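PDB 3GCF: terminal oxygenase component of carbazole 1,9a-dioxygenase from Nocardioides aromaticivorans, which probably adds both atoms of dioxygen to carbon 1 and the angular carbon 9a of carbazole, using electrons passed from a ferredoxin through its Rieske cluster to a non-haem iron. Local coordinates for residues 241-244 against 250-253; 204-209 against 331-336; 210-215 against 360-365. One frame throughout, in Å; residues are numbered along the deposited sequence.

Interaction 1. Residues 241-244 against 250-253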
ATOM      1  N   PHE A 241     -41.768 -12.555  -2.979  1.00 12.66           N
ATOM      2  CA  PHE A 241     -41.347 -13.872  -2.516  1.00 14.09           C
ATOM      3  C   PHE A 241     -40.929 -14.816  -3.631  1.00 15.73           C
ATOM      4  O   PHE A 241     -40.481 -15.929  -3.361  1.00 14.92           O
ATOM      5  CB  PHE A 241     -42.460 -14.515  -1.690  1.00 12.85           C
ATOM      6  CG  PHE A 241     -42.626 -13.911  -0.323  1.00 12.81           C
ATOM      7  CD1 PHE A 241     -41.698 -14.170   0.684  1.00 12.30           C
ATOM      8  CD2 PHE A 241     -43.702 -13.073  -0.044  1.00 10.11           C
ATOM      9  CE1 PHE A 241     -41.844 -13.602   1.956  1.00 13.33           C
ATOM     10  CE2 PHE A 241     -43.857 -12.501   1.221  1.00 11.01           C
ATOM     11  CZ  PHE A 241     -42.928 -12.764   2.221  1.00 10.08           C
ATOM     12  N   GLU A 242     -41.080 -14.367  -4.873  1.00 19.27           N
ATOM     13  CA  GLU A 242     -40.697 -15.147  -6.052  1.00 22.87           C
ATOM     14  C   GLU A 242     -39.822 -14.295  -6.961  1.00 23.21           C
ATOM     15  O   GLU A 242     -39.974 -13.077  -7.023  1.00 26.50           O
ATOM     16  CB  GLU A 242     -41.918 -15.578  -6.876  1.00 25.13           C
ATOM     17  CG  GLU A 242     -42.746 -16.716  -6.311  1.00 32.47           C
ATOM     18  CD  GLU A 242     -43.681 -17.330  -7.356  1.00 35.51           C
ATOM     19  OE1 GLU A 242     -44.394 -16.573  -8.053  1.00 36.85           O
ATOM     20  OE2 GLU A 242     -43.705 -18.575  -7.479  1.00 37.59           O
ATOM     21  N   ALA A 243     -38.908 -14.938  -7.669  1.00 20.82           N
ATOM     22  CA  ALA A 243     -38.057 -14.234  -8.606  1.00 19.29           C
ATOM     23  C   ALA A 243     -38.387 -14.851  -9.957  1.00 18.53           C
ATOM     24  O   ALA A 243     -38.307 -16.071 -10.125  1.00 17.90           O
ATOM     25  CB  ALA A 243     -36.589 -14.449  -8.264  1.00 19.82           C
ATOM     26  N   THR A 244     -38.788 -14.018 -10.911  1.00 17.09           N
ATOM     27  CA  THR A 244     -39.120 -14.515 -12.237  1.00 16.84           C
ATOM     28  C   THR A 244     -38.203 -13.896 -13.280  1.00 16.30           C
ATOM     29  O   THR A 244     -37.801 -12.739 -13.172  1.00 14.61           O
ATOM     30  CB  THR A 244     -40.590 -14.206 -12.614  1.00 16.79           C
ATOM     31  OG1 THR A 244     -40.758 -12.794 -12.787  1.00 17.04           O
ATOM     32  CG2 THR A 244     -41.538 -14.705 -11.521  1.00 15.06           C
ATOM     33  N   VAL A 250     -37.654 -18.555 -11.289  1.00 18.53           N
ATOM     34  CA  VAL A 250     -36.337 -19.150 -11.119  1.00 16.75           C
ATOM     35  C   VAL A 250     -35.924 -19.260  -9.660  1.00 18.01           C
ATOM     36  O   VAL A 250     -34.952 -19.939  -9.335  1.00 19.89           O
ATOM     37  CB  VAL A 250     -35.259 -18.346 -11.893  1.00 15.37           C
ATOM     38  CG1 VAL A 250     -35.587 -18.350 -13.385  1.00 13.39           C
ATOM     39  CG2 VAL A 250     -35.187 -16.923 -11.379  1.00 12.46           C
ATOM     40  N   LEU A 251     -36.681 -18.620  -8.777  1.00 17.94           N
ATOM     41  CA  LEU A 251     -36.360 -18.639  -7.357  1.00 18.63           C
ATOM     42  C   LEU A 251     -37.621 -18.347  -6.548  1.00 17.74           C
ATOM     43  O   LEU A 251     -38.433 -17.521  -6.943  1.00 17.02           O
ATOM     44  CB  LEU A 251     -35.308 -17.561  -7.079  1.00 21.37           C
ATOM     45  CG  LEU A 251     -33.968 -17.832  -6.388  1.00 25.93           C
ATOM     46  CD1 LEU A 251     -33.273 -19.064  -6.949  1.00 24.70           C
ATOM     47  CD2 LEU A 251     -33.091 -16.593  -6.582  1.00 27.04           C
ATOM     48  N   SER A 252     -37.795 -19.033  -5.424  1.00 17.35           N
ATOM     49  CA  SER A 252     -38.955 -18.789  -4.570  1.00 18.67           C
ATOM     50  C   SER A 252     -38.588 -19.000  -3.109  1.00 18.99           C
ATOM     51  O   SER A 252     -37.923 -19.974  -2.758  1.00 17.94           O
ATOM     52  CB  SER A 252     -40.121 -19.701  -4.953  1.00 17.27           C
ATOM     53  OG  SER A 252     -39.724 -21.056  -4.946  1.00 22.31           O
ATOM     54  N   ALA A 253     -39.014 -18.073  -2.258  1.00 19.21           N
ATOM     55  CA  ALA A 253     -38.716 -18.166  -0.840  1.00 20.31           C
ATOM     56  C   ALA A 253     -39.565 -19.265  -0.225  1.00 20.56           C
ATOM     57  O   ALA A 253     -40.607 -19.631  -0.760  1.00 20.98           O
ATOM     58  CB  ALA A 253     -38.999 -16.830  -0.152  1.00 21.07           C
TER
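Val250 and Leu251 both turn their backbone N-H groups on the carbonyl of Ala243, which makes a classic beta bulge in the antiparallel hairpin of strands 237-245 and 248-252. The two bonds that share this oxygen are unequal: Val250 N lies 2.8 Å from Ala243 O, whereas the bond from Leu251 N to Ala243 O is weak, at 3.3 Å. In return, Ala243 N donates to Leu251 O over 2.7 Å, tilted 28° from the carbonyl plane. An almost straight bond (175°) joins Ala253 N to Phe241 O over 2.8 Å.

Two CA-H...O contacts lie among these bonds. Glu242 CA approaches Leu251 O to 3.4 Å, and Ser252 CA makes the same kind of contact with Phe241 O.

Apolar contacts lie mainly on the face that carries Ala243 and Leu251, whose CB atoms are 3.6 Å apart; Leu114 and Phe89 of a neighbouring subunit pack here. Glu242 and Ser252 point to the opposite face. At the bulge, the first torsion of Val250 (-61°) sets CG2 between backbone N and carbonyl carbon, 3.5 Å from Ala243 O. At the other end, Ala253 CB sits in the plane of the Phe241 ring, at its edge, 3.9 Å from CD1.

Interaction 2. Residues 204-209 against 331-336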
ATOM      1  N   LEU A 204     -37.938 -17.652   9.253  1.00 14.47           N
ATOM      2  CA  LEU A 204     -38.422 -16.388   8.728  1.00 14.07           C
ATOM      3  C   LEU A 204     -39.128 -16.480   7.384  1.00 14.22           C
ATOM      4  O   LEU A 204     -38.723 -17.244   6.506  1.00 14.35           O
ATOM      5  CB  LEU A 204     -37.263 -15.399   8.569  1.00 11.95           C
ATOM      6  CG  LEU A 204     -36.341 -15.074   9.742  1.00 12.45           C
ATOM      7  CD1 LEU A 204     -35.353 -13.989   9.292  1.00  8.70           C
ATOM      8  CD2 LEU A 204     -37.157 -14.590  10.938  1.00 10.35           C
ATOM      9  N   ALA A 205     -40.201 -15.709   7.241  1.00 12.72           N
ATOM     10  CA  ALA A 205     -40.907 -15.618   5.971  1.00 14.51           C
ATOM     11  C   ALA A 205     -40.143 -14.400   5.476  1.00 13.73           C
ATOM     12  O   ALA A 205     -40.449 -13.273   5.860  1.00 14.77           O
ATOM     13  CB  ALA A 205     -42.380 -15.278   6.185  1.00 13.21           C
ATOM     14  N   PHE A 206     -39.125 -14.624   4.653  1.00 14.14           N
ATOM     15  CA  PHE A 206     -38.296 -13.517   4.198  1.00 12.16           C
ATOM     16  C   PHE A 206     -38.344 -13.317   2.695  1.00 11.59           C
ATOM     17  O   PHE A 206     -37.931 -14.187   1.930  1.00 13.94           O
ATOM     18  CB  PHE A 206     -36.855 -13.757   4.654  1.00 12.51           C
ATOM     19  CG  PHE A 206     -36.035 -12.510   4.753  1.00 13.47           C
ATOM     20  CD1 PHE A 206     -36.350 -11.529   5.688  1.00 14.34           C
ATOM     21  CD2 PHE A 206     -34.943 -12.314   3.917  1.00 13.93           C
ATOM     22  CE1 PHE A 206     -35.586 -10.371   5.790  1.00 14.97           C
ATOM     23  CE2 PHE A 206     -34.172 -11.156   4.012  1.00 14.44           C
ATOM     24  CZ  PHE A 206     -34.493 -10.187   4.949  1.00 15.02           C
ATOM     25  N   PRO A 207     -38.832 -12.150   2.252  1.00 10.21           N
ATOM     26  CA  PRO A 207     -38.929 -11.857   0.822  1.00  9.26           C
ATOM     27  C   PRO A 207     -37.597 -11.472   0.183  1.00  9.64           C
ATOM     28  O   PRO A 207     -36.620 -11.204   0.880  1.00  9.46           O
ATOM     29  CB  PRO A 207     -39.946 -10.725   0.782  1.00  8.53           C
ATOM     30  CG  PRO A 207     -39.594  -9.944   2.009  1.00  9.43           C
ATOM     31  CD  PRO A 207     -39.364 -11.032   3.057  1.00  9.11           C
ATOM     32  N   TYR A 208     -37.568 -11.459  -1.148  1.00  8.91           N
ATOM     33  CA  TYR A 208     -36.371 -11.088  -1.887  1.00 10.69           C
ATOM     34  C   TYR A 208     -36.265  -9.568  -1.967  1.00 11.38           C
ATOM     35  O   TYR A 208     -35.217  -9.021  -2.314  1.00 10.75           O
ATOM     36  CB  TYR A 208     -36.407 -11.672  -3.303  1.00 11.69           C
ATOM     37  CG  TYR A 208     -36.357 -13.181  -3.342  1.00 14.08           C
ATOM     38  CD1 TYR A 208     -35.502 -13.888  -2.497  1.00 14.97           C
ATOM     39  CD2 TYR A 208     -37.147 -13.904  -4.233  1.00 14.60           C
ATOM     40  CE1 TYR A 208     -35.432 -15.275  -2.535  1.00 14.84           C
ATOM     41  CE2 TYR A 208     -37.086 -15.301  -4.278  1.00 17.37           C
ATOM     42  CZ  TYR A 208     -36.224 -15.978  -3.422  1.00 16.36           C
ATOM     43  OH  TYR A 208     -36.168 -17.352  -3.430  1.00 16.43           O
ATOM     44  N   GLY A 209     -37.365  -8.892  -1.648  1.00 12.08           N
ATOM     45  CA  GLY A 209     -37.381  -7.443  -1.678  1.00 13.04           C
ATOM     46  C   GLY A 209     -38.738  -6.851  -1.337  1.00 12.44           C
ATOM     47  O   GLY A 209     -39.748  -7.556  -1.327  1.00 13.28           O
ATOM     48  N   HIS A 331     -23.908 -11.942  12.781  1.00  7.03           N
ATOM     49  CA  HIS A 331     -22.877 -12.437  11.875  1.00  8.53           C
ATOM     50  C   HIS A 331     -23.534 -13.276  10.774  1.00  9.94           C
ATOM     51  O   HIS A 331     -23.401 -12.971   9.585  1.00 12.74           O
ATOM     52  CB  HIS A 331     -21.842 -13.298  12.615  1.00  6.82           C
ATOM     53  CG  HIS A 331     -20.881 -12.503  13.444  1.00  8.66           C
ATOM     54  ND1 HIS A 331     -20.035 -11.561  12.901  1.00  8.29           N
ATOM     55  CD2 HIS A 331     -20.677 -12.466  14.782  1.00  8.27           C
ATOM     56  CE1 HIS A 331     -19.354 -10.972  13.868  1.00  9.45           C
ATOM     57  NE2 HIS A 331     -19.726 -11.502  15.020  1.00 11.82           N
ATOM     58  N   GLY A 332     -24.254 -14.319  11.184  1.00  9.92           N
ATOM     59  CA  GLY A 332     -24.901 -15.218  10.241  1.00  9.70           C
ATOM     60  C   GLY A 332     -25.783 -14.562   9.195  1.00  9.57           C
ATOM     61  O   GLY A 332     -25.920 -15.077   8.082  1.00  8.40           O
ATOM     62  N   PHE A 333     -26.398 -13.440   9.545  1.00  7.91           N
ATOM     63  CA  PHE A 333     -27.252 -12.744   8.597  1.00  9.50           C
ATOM     64  C   PHE A 333     -26.556 -11.528   7.995  1.00 10.03           C
ATOM     65  O   PHE A 333     -26.506 -11.379   6.774  1.00 10.52           O
ATOM     66  CB  PHE A 333     -28.555 -12.285   9.265  1.00  9.91           C
ATOM     67  CG  PHE A 333     -29.526 -11.641   8.308  1.00 11.86           C
ATOM     68  CD1 PHE A 333     -30.427 -12.417   7.577  1.00  9.21           C
ATOM     69  CD2 PHE A 333     -29.505 -10.261   8.097  1.00 12.00           C
ATOM     70  CE1 PHE A 333     -31.291 -11.828   6.648  1.00 10.00           C
ATOM     71  CE2 PHE A 333     -30.364  -9.661   7.170  1.00 11.25           C
ATOM     72  CZ  PHE A 333     -31.259 -10.448   6.442  1.00  8.91           C
ATOM     73  N   ASN A 334     -26.001 -10.674   8.855  1.00  9.83           N
ATOM     74  CA  ASN A 334     -25.362  -9.440   8.409  1.00  9.39           C
ATOM     75  C   ASN A 334     -23.932  -9.459   7.861  1.00 10.46           C
ATOM     76  O   ASN A 334     -23.518  -8.489   7.221  1.00 11.59           O
ATOM     77  CB  ASN A 334     -25.442  -8.394   9.521  1.00  6.96           C
ATOM     78  CG  ASN A 334     -26.846  -7.844   9.710  1.00  7.62           C
ATOM     79  OD1 ASN A 334     -27.430  -7.978  10.778  1.00  6.04           O
ATOM     80  ND2 ASN A 334     -27.391  -7.214   8.666  1.00  5.26           N
ATOM     81  N   ASP A 335     -23.170 -10.522   8.093  1.00 10.07           N
ATOM     82  CA  ASP A 335     -21.798 -10.541   7.590  1.00  9.93           C
ATOM     83  C   ASP A 335     -21.702 -10.195   6.105  1.00  9.90           C
ATOM     84  O   ASP A 335     -20.793  -9.468   5.698  1.00 10.14           O
ATOM     85  CB  ASP A 335     -21.131 -11.898   7.848  1.00  9.71           C
ATOM     86  CG  ASP A 335     -20.646 -12.043   9.278  1.00 10.78           C
ATOM     87  OD1 ASP A 335     -20.571 -11.022   9.999  1.00  9.28           O
ATOM     88  OD2 ASP A 335     -20.325 -13.179   9.680  1.00 11.97           O
ATOM     89  N   ASP A 336     -22.634 -10.695   5.298  1.00  9.29           N
ATOM     90  CA  ASP A 336     -22.616 -10.404   3.864  1.00 11.26           C
ATOM     91  C   ASP A 336     -22.737  -8.921   3.553  1.00 10.56           C
ATOM     92  O   ASP A 336     -22.267  -8.468   2.513  1.00 12.17           O
ATOM     93  CB  ASP A 336     -23.731 -11.154   3.133  1.00 12.17           C
ATOM     94  CG  ASP A 336     -23.453 -12.639   3.016  1.00 15.32           C
ATOM     95  OD1 ASP A 336     -22.272 -13.006   2.845  1.00 16.82           O
ATOM     96  OD2 ASP A 336     -24.412 -13.437   3.081  1.00 17.98           O
TER
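Phe206 and Phe333 reach toward each other from opposite directions, and their rings make the whole contact between 204-209 and 331-336. The second segment begins at His331, whose ND1 donates in its ring plane to the syn lone pair of Asp335 OD1 over 3.0 Å. Its carbonyl also takes the backbone N-H of Asp335, so the turn is closed twice, and Arg171 forms a salt bridge with the same carboxylate. After Gly332 comes Phe333, with CG anti to the backbone N (chi1 -176°), a torsion that carries the ring out of the turn. Its edge, at CZ and CE1, is directed to the face of Phe206 in an offset edge-to-face pair, with planes at 89° and centroids 5.5 Å apart; Phe333 CZ to Phe206 CZ is 3.6 Å. The pair lies beside the iron site of the catalytic domain, whose family belongs to the Bet v 1-like clan: the Phe333 side chain is about 5 Å from the ferrous iron. Replacing Phe206 by alanine is likely to cost the Phe333 edge this contact at CZ and CE1, although Phe279 and His193 would still pack on the ring. Next, Asn334 sends ND2 to Asp337 OD2, a second-shell bond to a metal ligand.

Interaction 3. Residues 210-215 against 360-365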
ATOM      1  N   PHE A 210     -38.752  -5.555  -1.038  1.00 11.77           N
ATOM      2  CA  PHE A 210     -39.982  -4.831  -0.724  1.00 11.52           C
ATOM      3  C   PHE A 210     -40.083  -3.697  -1.739  1.00 11.80           C
ATOM      4  O   PHE A 210     -39.161  -2.895  -1.869  1.00 10.69           O
ATOM      5  CB  PHE A 210     -39.923  -4.221   0.678  1.00 10.81           C
ATOM      6  CG  PHE A 210     -39.947  -5.229   1.788  1.00 12.15           C
ATOM      7  CD1 PHE A 210     -41.154  -5.760   2.238  1.00 11.26           C
ATOM      8  CD2 PHE A 210     -38.764  -5.630   2.402  1.00 10.17           C
ATOM      9  CE1 PHE A 210     -41.183  -6.676   3.287  1.00 12.18           C
ATOM     10  CE2 PHE A 210     -38.782  -6.544   3.451  1.00 12.25           C
ATOM     11  CZ  PHE A 210     -39.997  -7.069   3.896  1.00 12.24           C
ATOM     12  N   VAL A 211     -41.206  -3.624  -2.443  1.00 11.03           N
ATOM     13  CA  VAL A 211     -41.412  -2.583  -3.441  1.00 10.60           C
ATOM     14  C   VAL A 211     -42.529  -1.637  -2.997  1.00 11.51           C
ATOM     15  O   VAL A 211     -43.619  -2.088  -2.639  1.00 12.57           O
ATOM     16  CB  VAL A 211     -41.791  -3.208  -4.801  1.00 10.34           C
ATOM     17  CG1 VAL A 211     -42.027  -2.115  -5.839  1.00 10.56           C
ATOM     18  CG2 VAL A 211     -40.681  -4.149  -5.260  1.00  9.82           C
ATOM     19  N   PRO A 212     -42.267  -0.313  -3.001  1.00 11.69           N
ATOM     20  CA  PRO A 212     -43.269   0.681  -2.596  1.00 11.32           C
ATOM     21  C   PRO A 212     -44.565   0.425  -3.362  1.00 12.71           C
ATOM     22  O   PRO A 212     -44.551   0.344  -4.589  1.00 10.91           O
ATOM     23  CB  PRO A 212     -42.621   2.006  -2.991  1.00 11.33           C
ATOM     24  CG  PRO A 212     -41.148   1.718  -2.843  1.00 12.47           C
ATOM     25  CD  PRO A 212     -41.018   0.344  -3.440  1.00 11.60           C
ATOM     26  N   ALA A 213     -45.676   0.302  -2.638  1.00 11.56           N
ATOM     27  CA  ALA A 213     -46.971   0.025  -3.257  1.00 14.72           C
ATOM     28  C   ALA A 213     -47.847   1.261  -3.442  1.00 16.15           C
ATOM     29  O   ALA A 213     -48.807   1.237  -4.214  1.00 17.38           O
ATOM     30  CB  ALA A 213     -47.724  -1.024  -2.433  1.00 10.88           C
ATOM     31  N   ASP A 214     -47.524   2.334  -2.731  1.00 18.12           N
ATOM     32  CA  ASP A 214     -48.296   3.565  -2.821  1.00 19.99           C
ATOM     33  C   ASP A 214     -47.465   4.775  -2.405  1.00 22.33           C
ATOM     34  O   ASP A 214     -46.302   4.644  -2.022  1.00 21.05           O
ATOM     35  CB  ASP A 214     -49.554   3.468  -1.948  1.00 18.14           C
ATOM     36  CG  ASP A 214     -49.230   3.246  -0.486  1.00 17.79           C
ATOM     37  OD1 ASP A 214     -48.582   4.124   0.116  1.00 20.27           O
ATOM     38  OD2 ASP A 214     -49.618   2.196   0.065  1.00 17.43           O
ATOM     39  N   ARG A 215     -48.091   5.945  -2.464  1.00 24.72           N
ATOM     40  CA  ARG A 215     -47.450   7.215  -2.141  1.00 26.79           C
ATOM     41  C   ARG A 215     -47.108   7.431  -0.662  1.00 24.44           C
ATOM     42  O   ARG A 215     -46.320   8.313  -0.338  1.00 24.06           O
ATOM     43  CB  ARG A 215     -48.344   8.357  -2.634  1.00 31.77           C
ATOM     44  CG  ARG A 215     -47.633   9.675  -2.868  1.00 39.70           C
ATOM     45  CD  ARG A 215     -48.604  10.724  -3.412  1.00 45.92           C
ATOM     46  NE  ARG A 215     -49.283  10.279  -4.630  1.00 50.88           N
ATOM     47  CZ  ARG A 215     -48.673  10.026  -5.786  1.00 52.99           C
ATOM     48  NH1 ARG A 215     -47.357  10.174  -5.898  1.00 53.07           N
ATOM     49  NH2 ARG A 215     -49.381   9.621  -6.835  1.00 53.50           N
ATOM     50  N   PHE A 360     -33.522   3.096  -9.169  1.00 13.17           N
ATOM     51  CA  PHE A 360     -34.850   2.680  -9.596  1.00 11.36           C
ATOM     52  C   PHE A 360     -35.813   2.965  -8.436  1.00 11.20           C
ATOM     53  O   PHE A 360     -35.370   3.217  -7.317  1.00 11.62           O
ATOM     54  CB  PHE A 360     -34.853   1.215 -10.104  1.00 11.38           C
ATOM     55  CG  PHE A 360     -34.710   0.153  -9.041  1.00 10.88           C
ATOM     56  CD1 PHE A 360     -33.706   0.216  -8.079  1.00 10.17           C
ATOM     57  CD2 PHE A 360     -35.539  -0.969  -9.073  1.00 11.05           C
ATOM     58  CE1 PHE A 360     -33.526  -0.831  -7.165  1.00  8.45           C
ATOM     59  CE2 PHE A 360     -35.367  -2.020  -8.164  1.00  9.39           C
ATOM     60  CZ  PHE A 360     -34.355  -1.948  -7.212  1.00  9.60           C
ATOM     61  N   PRO A 361     -37.138   2.958  -8.688  1.00 11.41           N
ATOM     62  CA  PRO A 361     -38.159   3.243  -7.668  1.00 11.22           C
ATOM     63  C   PRO A 361     -37.913   2.937  -6.187  1.00 11.99           C
ATOM     64  O   PRO A 361     -38.087   3.815  -5.345  1.00 12.46           O
ATOM     65  CB  PRO A 361     -39.404   2.559  -8.230  1.00 10.72           C
ATOM     66  CG  PRO A 361     -39.246   2.819  -9.701  1.00 10.62           C
ATOM     67  CD  PRO A 361     -37.775   2.484  -9.934  1.00 10.55           C
ATOM     68  N   PRO A 362     -37.516   1.702  -5.842  1.00 11.90           N
ATOM     69  CA  PRO A 362     -37.288   1.430  -4.418  1.00 10.75           C
ATOM     70  C   PRO A 362     -36.211   2.309  -3.773  1.00 11.36           C
ATOM     71  O   PRO A 362     -36.218   2.507  -2.559  1.00 13.00           O
ATOM     72  CB  PRO A 362     -36.908  -0.050  -4.407  1.00 11.00           C
ATOM     73  CG  PRO A 362     -37.638  -0.598  -5.603  1.00  7.44           C
ATOM     74  CD  PRO A 362     -37.392   0.468  -6.639  1.00 10.67           C
ATOM     75  N   ASP A 363     -35.286   2.835  -4.574  1.00 11.94           N
ATOM     76  CA  ASP A 363     -34.217   3.683  -4.036  1.00 13.05           C
ATOM     77  C   ASP A 363     -34.695   5.061  -3.573  1.00 13.65           C
ATOM     78  O   ASP A 363     -33.936   5.806  -2.953  1.00 13.70           O
ATOM     79  CB  ASP A 363     -33.097   3.877  -5.067  1.00 10.21           C
ATOM     80  CG  ASP A 363     -32.454   2.570  -5.484  1.00 12.87           C
ATOM     81  OD1 ASP A 363     -32.292   1.677  -4.619  1.00 10.78           O
ATOM     82  OD2 ASP A 363     -32.100   2.444  -6.676  1.00 11.94           O
ATOM     83  N   MET A 364     -35.943   5.406  -3.869  1.00 14.14           N
ATOM     84  CA  MET A 364     -36.459   6.706  -3.464  1.00 15.69           C
ATOM     85  C   MET A 364     -36.347   6.953  -1.966  1.00 14.55           C
ATOM     86  O   MET A 364     -36.211   8.098  -1.538  1.00 14.33           O
ATOM     87  CB  MET A 364     -37.914   6.877  -3.911  1.00 18.22           C
ATOM     88  CG  MET A 364     -38.066   7.020  -5.419  1.00 23.88           C
ATOM     89  SD  MET A 364     -36.992   8.329  -6.095  1.00 31.93           S
ATOM     90  CE  MET A 364     -35.720   7.347  -6.992  1.00 27.75           C
ATOM     91  N   CYS A 365     -36.406   5.899  -1.157  1.00 13.25           N
ATOM     92  CA  CYS A 365     -36.287   6.117   0.276  1.00 14.51           C
ATOM     93  C   CYS A 365     -34.868   6.606   0.571  1.00 14.24           C
ATOM     94  O   CYS A 365     -34.659   7.422   1.466  1.00 14.10           O
ATOM     95  CB  CYS A 365     -36.614   4.844   1.075  1.00 14.10           C
ATOM     96  SG  CYS A 365     -35.539   3.408   0.843  1.00 15.01           S
TER
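Proline-on-proline packing joins the strand 209-212 to the turn that leads into helix 364-376, at a place in the catalytic domain that also borders a neighbouring subunit. The side chains of Pro212 and Pro362 cross at about a right angle. Pro212 presents its CD atom, which lies 4.0 Å from Pro362 CA and 4.1 Å from Pro362 CG, while Pro212 CG comes close to the same CA. Looser approaches surround this touch: Pro362 CB stands 4.4 Å from Phe210 O, and Pro361 O is about as far from Pro212 CG.

Each side has its own means of staying in shape. On the strand, Phe210 O is bonded to Thr187 OG1, and Val211 pairs with Met238 through the backbone. On the turn, Phe360 and Asp363 bind each other reciprocally: Asp363 N donates to Phe360 O over 2.8 Å, and Phe360 N donates to Asp363 OD2 over 2.9 Å, meeting the oxygen on its anti side, 33° out of the carboxylate plane. Within the turn the Phe360 ring, swung between its backbone N and carbonyl carbon by a first torsion of 73°, has Pro362 CD over one face, 3.4 Å above the plane and displaced toward the rim.

Asp363 OD2 has a second partner in His77 NE2 of the neighbouring subunit, a ligand of that subunit's [2Fe-2S] cluster, and the Phe360 ring meets His77 and Trp101 there edge-to-face. The 360-365 turn thus touches the strand mainly through Pro362, and the neighbouring Rieske site through Phe360 and Asp363.

Between the two segments there is no hydrogen bond, and neither proline has an N-H to offer. The contact is therefore van der Waals packing of rigid rings, which probably helps to set the spacing of strand and turn, while directional bonds within the turn join Phe360 with Asp363 and Met364 N with Pro361 O.

How the interactions relate
Along the chain, 204-209 and 210-215 follow one another directly, and each opens a long loop. Interaction 1 closes first, as the short hairpin of 241-244 and 250-253, nested inside both loops. The chain then returns to 331-336, where interaction 2 closes, and to 360-365, where interaction 3 does; because their segments alternate, these two cross. Interactions 1 and 2 touch, with Phe241 CE1 3.4 Å from Pro207 N, whereas interactions 1 and 3 are linked through neighbouring strands of one three-stranded sheet. Together the contacts tie that outlying sheet to the start of helix 335-350, which carries the iron ligand Asp337, and to helix 364-376, and interactions 1 and 3 both reach a neighbouring subunit.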